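Local coordinates for PKS_KS domain-containing protein (Photorhabdus luminescens subsp. laumondii, PDB 6SMO) that probably acts as a beta-ketoacyl synthase of the thiolase superfamily and binds a dodecanal chain bearing five further oxo groups in its pocket, at residues B[95-98]-B[99-103]; B[319-322]-B[323-327]; B[229-233]-B[234-238]. All coordinates share one frame; numbering follows the deposited sequence.

How the interactions relate
Along the chain the order is interaction 1, then interaction 3, then interaction 2, all within the ketosynthase fold. Interaction 1 opens helix 95-111, which lies against strands 212-219 and 263-271 of the large mixed sheet. Interaction 3 ends helix 224-233 and runs on into the loop that precedes strand 263-271; the centres of interactions 1 and 3 are 26 Å apart, with nearest atoms about 14 Å apart. Interaction 2 links helix 306-319 to strand 326-330 of the same sheet, on the opposite side of the chain's centre from interaction 1 (centres 35 Å apart). Interaction 3 contributes directly to the ligand pocket, whereas interaction 2 is a surface turn.

Interaction 1: B[95-98]-B[99-103]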
ATOM      1  N   LYS B  95      -2.231   3.795 -18.533  1.00 49.03           N
ATOM      2  CA  LYS B  95      -0.765   4.036 -18.426  1.00 47.98           C
ATOM      3  C   LYS B  95      -0.158   3.116 -17.360  1.00 45.57           C
ATOM      4  O   LYS B  95       0.939   2.578 -17.608  1.00 44.93           O
ATOM      5  CB  LYS B  95      -0.478   5.500 -18.077  1.00 49.16           C
ATOM      6  CG  LYS B  95      -0.555   6.478 -19.242  1.00 50.45           C
ATOM      7  CD  LYS B  95      -0.807   7.906 -18.797  1.00 51.34           C
ATOM      8  CE  LYS B  95      -0.054   8.939 -19.608  1.00 52.16           C
ATOM      9  NZ  LYS B  95      -0.093  10.270 -18.957  1.00 52.33           N
ATOM     10  N   TYR B  96      -0.839   2.961 -16.218  1.00 43.83           N
ATOM     11  CA  TYR B  96      -0.400   2.130 -15.065  1.00 42.31           C
ATOM     12  C   TYR B  96      -0.062   0.713 -15.547  1.00 41.80           C
ATOM     13  O   TYR B  96       1.014   0.198 -15.187  1.00 40.76           O
ATOM     14  CB  TYR B  96      -1.470   2.100 -13.966  1.00 41.73           C
ATOM     15  CG  TYR B  96      -1.302   0.979 -12.971  1.00 40.83           C
ATOM     16  CD1 TYR B  96      -0.171   0.895 -12.175  1.00 40.28           C
ATOM     17  CD2 TYR B  96      -2.265  -0.009 -12.832  1.00 40.63           C
ATOM     18  CE1 TYR B  96      -0.002  -0.136 -11.265  1.00 39.93           C
ATOM     19  CE2 TYR B  96      -2.112  -1.045 -11.926  1.00 40.20           C
ATOM     20  CZ  TYR B  96      -0.976  -1.110 -11.139  1.00 39.84           C
ATOM     21  OH  TYR B  96      -0.816  -2.129 -10.244  1.00 39.44           O
ATOM     22  N   LEU B  97      -0.959   0.111 -16.335  1.00 42.05           N
ATOM     23  CA  LEU B  97      -0.796  -1.255 -16.904  1.00 42.19           C
ATOM     24  C   LEU B  97       0.255  -1.230 -18.023  1.00 42.44           C
ATOM     25  O   LEU B  97       1.047  -2.189 -18.100  1.00 43.21           O
ATOM     26  CB  LEU B  97      -2.154  -1.751 -17.418  1.00 42.08           C
ATOM     27  CG  LEU B  97      -2.187  -3.172 -17.984  1.00 41.97           C
ATOM     28  CD1 LEU B  97      -1.498  -4.164 -17.057  1.00 41.67           C
ATOM     29  CD2 LEU B  97      -3.620  -3.609 -18.247  1.00 42.32           C
ATOM     30  N   GLN B  98       0.269  -0.172 -18.843  1.00 42.52           N
ATOM     31  CA  GLN B  98       1.178  -0.029 -20.016  1.00 42.75           C
ATOM     32  C   GLN B  98       2.638   0.022 -19.544  1.00 41.35           C
ATOM     33  O   GLN B  98       3.450  -0.756 -20.080  1.00 40.35           O
ATOM     34  CB  GLN B  98       0.833   1.221 -20.831  1.00 44.07           C
ATOM     35  CG  GLN B  98       1.452   1.223 -22.224  1.00 45.31           C
ATOM     36  CD  GLN B  98       1.670   2.616 -22.763  1.00 46.16           C
ATOM     37  OE1 GLN B  98       0.749   3.426 -22.841  1.00 46.60           O
ATOM     38  NE2 GLN B  98       2.902   2.903 -23.150  1.00 47.15           N
ATOM     39  N   PHE B  99       2.954   0.903 -18.586  1.00 40.40           N
ATOM     40  CA  PHE B  99       4.331   1.143 -18.072  1.00 39.90           C
ATOM     41  C   PHE B  99       4.881  -0.133 -17.422  1.00 39.46           C
ATOM     42  O   PHE B  99       6.100  -0.379 -17.538  1.00 39.48           O
ATOM     43  CB  PHE B  99       4.366   2.305 -17.073  1.00 39.71           C
ATOM     44  CG  PHE B  99       3.996   3.662 -17.620  1.00 40.16           C
ATOM     45  CD1 PHE B  99       4.117   3.959 -18.971  1.00 40.31           C
ATOM     46  CD2 PHE B  99       3.558   4.664 -16.766  1.00 40.15           C
ATOM     47  CE1 PHE B  99       3.781   5.213 -19.456  1.00 40.36           C
ATOM     48  CE2 PHE B  99       3.227   5.919 -17.253  1.00 40.09           C
ATOM     49  CZ  PHE B  99       3.339   6.192 -18.597  1.00 40.18           C
ATOM     50  N   ALA B 100       4.017  -0.911 -16.760  1.00 38.99           N
ATOM     51  CA  ALA B 100       4.360  -2.186 -16.087  1.00 38.68           C
ATOM     52  C   ALA B 100       4.784  -3.229 -17.131  1.00 38.51           C
ATOM     53  O   ALA B 100       5.825  -3.880 -16.916  1.00 38.38           O
ATOM     54  CB  ALA B 100       3.191  -2.670 -15.265  1.00 38.58           C
ATOM     55  N   LEU B 101       4.010  -3.372 -18.212  1.00 38.93           N
ATOM     56  CA  LEU B 101       4.265  -4.343 -19.314  1.00 39.47           C
ATOM     57  C   LEU B 101       5.542  -3.958 -20.074  1.00 39.50           C
ATOM     58  O   LEU B 101       6.294  -4.877 -20.453  1.00 39.42           O
ATOM     59  CB  LEU B 101       3.058  -4.396 -20.258  1.00 39.80           C
ATOM     60  CG  LEU B 101       2.111  -5.578 -20.049  1.00 40.34           C
ATOM     61  CD1 LEU B 101       1.330  -5.430 -18.755  1.00 40.64           C
ATOM     62  CD2 LEU B 101       1.161  -5.729 -21.228  1.00 40.62           C
ATOM     63  N   ASP B 102       5.768  -2.659 -20.296  1.00 40.03           N
ATOM     64  CA  ASP B 102       6.935  -2.122 -21.049  1.00 40.56           C
ATOM     65  C   ASP B 102       8.218  -2.359 -20.242  1.00 40.27           C
ATOM     66  O   ASP B 102       9.193  -2.872 -20.824  1.00 40.56           O
ATOM     67  CB  ASP B 102       6.758  -0.636 -21.376  1.00 41.26           C
ATOM     68  CG  ASP B 102       5.638  -0.344 -22.360  1.00 41.82           C
ATOM     69  OD1 ASP B 102       5.273  -1.258 -23.127  1.00 42.53           O
ATOM     70  OD2 ASP B 102       5.137   0.799 -22.350  1.00 42.29           O
ATOM     71  N   ALA B 103       8.207  -1.995 -18.955  1.00 39.89           N
ATOM     72  CA  ALA B 103       9.354  -2.116 -18.022  1.00 39.80           C
ATOM     73  C   ALA B 103       9.714  -3.593 -17.819  1.00 39.68           C
ATOM     74  O   ALA B 103      10.919  -3.911 -17.816  1.00 39.60           O
ATOM     75  CB  ALA B 103       9.026  -1.443 -16.711  1.00 39.58           C
TER
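From K95 to A103 the backbone forms the first turns of helix 95-111, in the N-terminal half of this thiolase-type fold. The amide N of F99 reaches K95 O at 2.8 Å with an N-H...O angle of 173°, and the same i to i+4 step joins L101 N to L97 O and D102 N to Q98 O. F99 and K95 lie side by side: with CG of F99 beside its own backbone N (chi1 -64°), the ring leans back one turn, and K95 CB sits over its face in a CH-pi contact, 4.2 Å from the ring centroid. Also over a face of the F99 ring is K95 O, 3.2 Å from F99 CG and off toward the rim. The ammonium end of K95 leads away to a salt bridge with E262. Y96 packs on A170 of helix 169-178, its OH bonded to F167 O. L97 and L101 share a flank that packs on S173 of that helix, and their CD1 atoms meet at 3.5 Å. Q98, extended beyond CG, crosses D102 obliquely, amide and carboxylate planes 67° apart; D102 OD2, met nearly along its C-O axis, accepts a hydrogen bond from Q98 NE2 at 3.2 Å.

Interaction 2: B[319-322]-B[323-327]; sequences AQIS and PSTVN
The flat group in this contact is the S322 carbonyl, which T325 approaches twice from three residues on; the T325 hydroxyl is tilted 16° from that plane. The same carbonyl leads into the P323 ring through a trans peptide. The T325 OG1 to S322 O hydrogen bond measures 2.7 Å, whereas T325 N reaches the same S322 O at 3.4 Å and is weak. What brings the hydroxyl round is the T325 side-chain torsion, with OG1 tucked between backbone N and carbonyl carbon (chi1 50°). I321 crosses T325 at about a right angle and lays its CG2 branch against OG1. The turn follows a Schellman ending of helix 306-319, where Q320 has positive phi and I321 N bonds to L316 O; a 3-10 segment, 323-325, then leads into strand 326-330. Inward, I321 and V326 both pack on T420 of strand 420-427, and P323 rests on L316. Chemically, one carbonyl oxygen receives a short hydroxyl bond and a long amide bond from a single threonine; with a further weak hydrogen bond between T325 OG1 and T420 OG1, this should restrict rotation of the T325 side chain.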
ATOM      1  N   ALA B 319      20.991  -7.167   6.815  1.00 36.56           N
ATOM      2  CA  ALA B 319      22.029  -7.411   5.785  1.00 36.94           C
ATOM      3  C   ALA B 319      23.299  -7.985   6.427  1.00 37.48           C
ATOM      4  O   ALA B 319      24.129  -8.538   5.679  1.00 37.19           O
ATOM      5  CB  ALA B 319      22.330  -6.131   5.044  1.00 36.88           C
ATOM      6  N   GLN B 320      23.444  -7.847   7.752  1.00 38.35           N
ATOM      7  CA  GLN B 320      24.632  -8.269   8.546  1.00 39.69           C
ATOM      8  C   GLN B 320      25.866  -7.502   8.050  1.00 40.70           C
ATOM      9  O   GLN B 320      26.936  -8.128   7.896  1.00 41.48           O
ATOM     10  CB  GLN B 320      24.835  -9.786   8.464  1.00 40.05           C
ATOM     11  CG  GLN B 320      23.676 -10.589   9.039  1.00 40.11           C
ATOM     12  CD  GLN B 320      23.864 -12.077   8.877  1.00 40.34           C
ATOM     13  OE1 GLN B 320      22.957 -12.793   8.458  1.00 40.50           O
ATOM     14  NE2 GLN B 320      25.051 -12.559   9.210  1.00 40.15           N
ATOM     15  N   ILE B 321      25.711  -6.194   7.818  1.00 41.40           N
ATOM     16  CA  ILE B 321      26.776  -5.272   7.323  1.00 42.41           C
ATOM     17  C   ILE B 321      26.924  -4.119   8.325  1.00 42.98           C
ATOM     18  O   ILE B 321      25.890  -3.634   8.826  1.00 42.60           O
ATOM     19  CB  ILE B 321      26.451  -4.772   5.899  1.00 42.83           C
ATOM     20  CG1 ILE B 321      26.484  -5.916   4.881  1.00 43.26           C
ATOM     21  CG2 ILE B 321      27.379  -3.636   5.490  1.00 42.85           C
ATOM     22  CD1 ILE B 321      25.835  -5.587   3.555  1.00 43.38           C
ATOM     23  N   SER B 322      28.166  -3.709   8.598  1.00 43.92           N
ATOM     24  CA  SER B 322      28.522  -2.608   9.533  1.00 44.47           C
ATOM     25  C   SER B 322      28.194  -1.263   8.888  1.00 44.32           C
ATOM     26  O   SER B 322      28.389  -1.096   7.687  1.00 45.13           O
ATOM     27  CB  SER B 322      29.976  -2.688   9.930  1.00 45.24           C
ATOM     28  OG  SER B 322      30.297  -1.691  10.888  1.00 45.89           O
ATOM     29  N   PRO B 323      27.690  -0.265   9.654  1.00 43.84           N
ATOM     30  CA  PRO B 323      27.418   1.068   9.106  1.00 43.02           C
ATOM     31  C   PRO B 323      28.662   1.795   8.565  1.00 42.77           C
ATOM     32  O   PRO B 323      28.496   2.701   7.769  1.00 41.65           O
ATOM     33  CB  PRO B 323      26.850   1.860  10.296  1.00 43.00           C
ATOM     34  CG  PRO B 323      26.392   0.808  11.283  1.00 43.31           C
ATOM     35  CD  PRO B 323      27.326  -0.366  11.077  1.00 43.74           C
ATOM     36  N   SER B 324      29.858   1.389   9.007  1.00 43.35           N
ATOM     37  CA  SER B 324      31.167   2.006   8.657  1.00 43.55           C
ATOM     38  C   SER B 324      31.476   1.842   7.162  1.00 42.80           C
ATOM     39  O   SER B 324      32.211   2.694   6.624  1.00 43.41           O
ATOM     40  CB  SER B 324      32.271   1.428   9.507  1.00 44.53           C
ATOM     41  OG  SER B 324      31.985   1.598  10.888  1.00 44.85           O
ATOM     42  N   THR B 325      30.947   0.793   6.520  1.00 41.86           N
ATOM     43  CA  THR B 325      31.182   0.464   5.086  1.00 41.31           C
ATOM     44  C   THR B 325      30.235   1.264   4.181  1.00 39.75           C
ATOM     45  O   THR B 325      30.479   1.278   2.957  1.00 38.90           O
ATOM     46  CB  THR B 325      31.032  -1.040   4.825  1.00 41.79           C
ATOM     47  OG1 THR B 325      29.799  -1.469   5.404  1.00 42.27           O
ATOM     48  CG2 THR B 325      32.178  -1.852   5.387  1.00 42.50           C
ATOM     49  N   VAL B 326      29.202   1.899   4.747  1.00 38.76           N
ATOM     50  CA  VAL B 326      28.202   2.715   3.990  1.00 38.30           C
ATOM     51  C   VAL B 326      28.879   4.018   3.545  1.00 38.50           C
ATOM     52  O   VAL B 326      29.200   4.840   4.428  1.00 40.02           O
ATOM     53  CB  VAL B 326      26.936   2.996   4.826  1.00 37.77           C
ATOM     54  CG1 VAL B 326      25.943   3.868   4.072  1.00 37.42           C
ATOM     55  CG2 VAL B 326      26.265   1.714   5.294  1.00 37.86           C
ATOM     56  N   ASN B 327      29.080   4.195   2.233  1.00 37.81           N
ATOM     57  CA  ASN B 327      29.759   5.382   1.642  1.00 37.50           C
ATOM     58  C   ASN B 327      28.909   5.986   0.512  1.00 37.46           C
ATOM     59  O   ASN B 327      29.471   6.755  -0.288  1.00 37.59           O
ATOM     60  CB  ASN B 327      31.174   5.036   1.166  1.00 37.38           C
ATOM     61  CG  ASN B 327      31.204   4.123  -0.044  1.00 37.05           C
ATOM     62  OD1 ASN B 327      30.270   3.363  -0.288  1.00 36.94           O
ATOM     63  ND2 ASN B 327      32.283   4.190  -0.808  1.00 36.91           N
TER

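Interaction 3: B[229-233]-B[234-238]; sequences SFEAL and GALSS. With LKZ (3,5,7,9,11-pentakis(oxidanylidene)dodecanal), chain H.
F230 lays its CB against L236 CD1 at 3.6 Å, an apolar contact where the outgoing chain turns back over the last turn of helix 224-233. The helix stops here in a Schellman motif with G234, of positive phi, as the C-prime residue. F230 O takes two backbone bonds: A235 N at 3.2 Å, almost straight at 174°, and G234 N at 2.8 Å, more bent at 138°. With A235 N on F230 O as its first bond, the motif is completed by a weak hydrogen bond from G234 N to E231 O. Beyond the glycine, A235 CB lies 4.1 Å from L233 CD2, a loose apolar contact. E231 bends at its second torsion to swing the carboxylate back over the loop, where OE1 lies 4.0 Å from L236 CD2 as the two side chains cross at about a right angle. That buried carboxylate is also satisfied from outside, with OE2 accepting from K71 N and OE1 weakly from S72 N. The F230 ring heads away from the loop, stacks edge-to-face with F258, and reaches the pocket holding the oxo-dodecanal chain. The neighbouring Ketoacyl_synth_N chain covers another flank of the helix, packing its V129 on S229, its G126 on A232 and its P127 on L233, so this ending lies at the subunit interface as well as beside the ligand. S229 keeps OG between its backbone N and carbonyl carbon (chi1 65°), where it bonds to S226 O and sits over a face of the F230 ring, offset toward the rim. S229 and F230, two of the residues lining the pocket, meet different parts of the bound chain (LKZ): S229 OG is 3.2 Å from C4, while F230 CZ at the far end of its ring lies 3.9 Å from O21.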
ATOM      1  N   SER B 229      -5.732  16.177  -5.341  1.00 43.16           N
ATOM      2  CA  SER B 229      -5.697  15.610  -3.966  1.00 43.16           C
ATOM      3  C   SER B 229      -4.486  16.162  -3.202  1.00 43.24           C
ATOM      4  O   SER B 229      -4.671  16.619  -2.058  1.00 43.18           O
ATOM      5  CB  SER B 229      -5.684  14.104  -3.995  1.00 43.41           C
ATOM      6  OG  SER B 229      -4.493  13.618  -4.593  1.00 43.69           O
ATOM      7  N   PHE B 230      -3.311  16.138  -3.833  1.00 42.89           N
ATOM      8  CA  PHE B 230      -2.051  16.633  -3.219  1.00 43.03           C
ATOM      9  C   PHE B 230      -2.073  18.160  -3.200  1.00 43.77           C
ATOM     10  O   PHE B 230      -1.666  18.762  -2.208  1.00 43.56           O
ATOM     11  CB  PHE B 230      -0.838  16.067  -3.960  1.00 42.27           C
ATOM     12  CG  PHE B 230      -0.684  14.572  -3.867  1.00 41.67           C
ATOM     13  CD1 PHE B 230      -0.465  13.954  -2.649  1.00 41.40           C
ATOM     14  CD2 PHE B 230      -0.752  13.778  -4.995  1.00 41.32           C
ATOM     15  CE1 PHE B 230      -0.324  12.581  -2.563  1.00 41.11           C
ATOM     16  CE2 PHE B 230      -0.618  12.406  -4.907  1.00 40.91           C
ATOM     17  CZ  PHE B 230      -0.401  11.810  -3.693  1.00 40.87           C
ATOM     18  N   GLU B 231      -2.551  18.753  -4.287  1.00 44.72           N
ATOM     19  CA  GLU B 231      -2.711  20.226  -4.419  1.00 45.96           C
ATOM     20  C   GLU B 231      -3.530  20.751  -3.233  1.00 45.32           C
ATOM     21  O   GLU B 231      -3.063  21.699  -2.570  1.00 44.83           O
ATOM     22  CB  GLU B 231      -3.380  20.567  -5.752  1.00 47.49           C
ATOM     23  CG  GLU B 231      -3.590  22.054  -5.963  1.00 49.24           C
ATOM     24  CD  GLU B 231      -2.340  22.854  -6.282  1.00 50.33           C
ATOM     25  OE1 GLU B 231      -1.487  22.348  -7.038  1.00 51.00           O
ATOM     26  OE2 GLU B 231      -2.227  23.989  -5.775  1.00 51.32           O
ATOM     27  N   ALA B 232      -4.698  20.149  -2.981  1.00 44.96           N
ATOM     28  CA  ALA B 232      -5.634  20.503  -1.886  1.00 45.04           C
ATOM     29  C   ALA B 232      -4.953  20.308  -0.525  1.00 44.84           C
ATOM     30  O   ALA B 232      -5.187  21.137   0.374  1.00 45.15           O
ATOM     31  CB  ALA B 232      -6.891  19.675  -1.992  1.00 44.91           C
ATOM     32  N   LEU B 233      -4.126  19.270  -0.408  1.00 44.49           N
ATOM     33  CA  LEU B 233      -3.364  18.924   0.820  1.00 44.74           C
ATOM     34  C   LEU B 233      -2.242  19.947   1.037  1.00 44.85           C
ATOM     35  O   LEU B 233      -1.925  20.236   2.186  1.00 44.97           O
ATOM     36  CB  LEU B 233      -2.797  17.522   0.591  1.00 44.55           C
ATOM     37  CG  LEU B 233      -1.921  16.948   1.698  1.00 44.82           C
ATOM     38  CD1 LEU B 233      -2.709  16.782   2.985  1.00 45.05           C
ATOM     39  CD2 LEU B 233      -1.342  15.618   1.262  1.00 44.66           C
ATOM     40  N   GLY B 234      -1.687  20.479  -0.049  1.00 44.80           N
ATOM     41  CA  GLY B 234      -0.610  21.488  -0.036  1.00 45.27           C
ATOM     42  C   GLY B 234       0.765  20.846   0.029  1.00 44.82           C
ATOM     43  O   GLY B 234       1.656  21.425   0.683  1.00 45.67           O
ATOM     44  N   ALA B 235       0.933  19.693  -0.627  1.00 44.16           N
ATOM     45  CA  ALA B 235       2.188  18.903  -0.673  1.00 43.94           C
ATOM     46  C   ALA B 235       2.952  19.189  -1.974  1.00 44.25           C
ATOM     47  O   ALA B 235       4.170  18.919  -2.005  1.00 44.57           O
ATOM     48  CB  ALA B 235       1.868  17.436  -0.530  1.00 43.41           C
ATOM     49  N   LEU B 236       2.269  19.708  -3.002  1.00 44.48           N
ATOM     50  CA  LEU B 236       2.868  20.055  -4.323  1.00 44.75           C
ATOM     51  C   LEU B 236       3.539  21.430  -4.243  1.00 45.09           C
ATOM     52  O   LEU B 236       3.086  22.269  -3.438  1.00 45.51           O
ATOM     53  CB  LEU B 236       1.781  20.037  -5.405  1.00 44.66           C
ATOM     54  CG  LEU B 236       1.896  18.925  -6.448  1.00 44.47           C
ATOM     55  CD1 LEU B 236       1.886  17.551  -5.797  1.00 44.28           C
ATOM     56  CD2 LEU B 236       0.776  19.031  -7.472  1.00 44.67           C
ATOM     57  N   SER B 237       4.578  21.642  -5.059  1.00 45.29           N
ATOM     58  CA  SER B 237       5.289  22.936  -5.233  1.00 45.94           C
ATOM     59  C   SER B 237       4.334  23.954  -5.868  1.00 46.50           C
ATOM     60  O   SER B 237       3.759  23.634  -6.928  1.00 46.47           O
ATOM     61  CB  SER B 237       6.535  22.762  -6.065  1.00 46.12           C
ATOM     62  OG  SER B 237       7.297  23.959  -6.096  1.00 46.84           O
ATOM     63  N   SER B 238       4.169  25.122  -5.238  1.00 47.05           N
ATOM     64  CA  SER B 238       3.170  26.159  -5.612  1.00 47.62           C
ATOM     65  C   SER B 238       3.802  27.556  -5.726  1.00 48.68           C
ATOM     66  O   SER B 238       3.039  28.513  -5.964  1.00 49.83           O
ATOM     67  CB  SER B 238       2.032  26.163  -4.624  1.00 47.11           C
ATOM     68  OG  SER B 238       2.499  26.464  -3.318  1.00 46.57           O
TER
HETATM   69  C4  LKZ H 501      -4.594  10.485  -3.847  1.00 56.67           C
HETATM   70  C5  LKZ H 501      -4.392   9.241  -3.020  1.00 55.90           C
HETATM   71  C6  LKZ H 501      -3.214   8.334  -3.392  1.00 54.13           C
HETATM   72  C7  LKZ H 501      -2.170   8.421  -2.300  1.00 53.98           C
HETATM   73  C8  LKZ H 501      -0.917   7.541  -2.374  1.00 53.57           C
HETATM   74  C10 LKZ H 501       3.449   9.692  -0.464  1.00 50.39           C
HETATM   75  C22 LKZ H 501      -5.680  10.195  -4.864  1.00 57.45           C
HETATM   76  C11 LKZ H 501       4.029   9.449  -1.834  1.00 49.00           C
HETATM   77  O19 LKZ H 501       4.327  10.357  -2.588  1.00 50.76           O
HETATM   78  C3  LKZ H 501       2.264   8.747  -0.405  1.00 51.25           C
HETATM   79  O23 LKZ H 501       2.151   7.954   0.514  1.00 51.50           O
HETATM   80  C2  LKZ H 501       1.307   8.742  -1.605  1.00 52.69           C
HETATM   81  C9  LKZ H 501       0.017   8.001  -1.251  1.00 53.28           C
HETATM   82  O20 LKZ H 501      -0.320   7.847  -0.093  1.00 54.56           O
HETATM   83  O21 LKZ H 501      -2.308   9.223  -1.403  1.00 53.48           O
HETATM   84  O22 LKZ H 501      -5.166   8.975  -2.114  1.00 56.92           O
HETATM   85  O24 LKZ H 501      -6.850  10.494  -4.675  1.00 58.84           O
HETATM   86  C23 LKZ H 501      -5.224   9.511  -6.138  1.00 57.56           C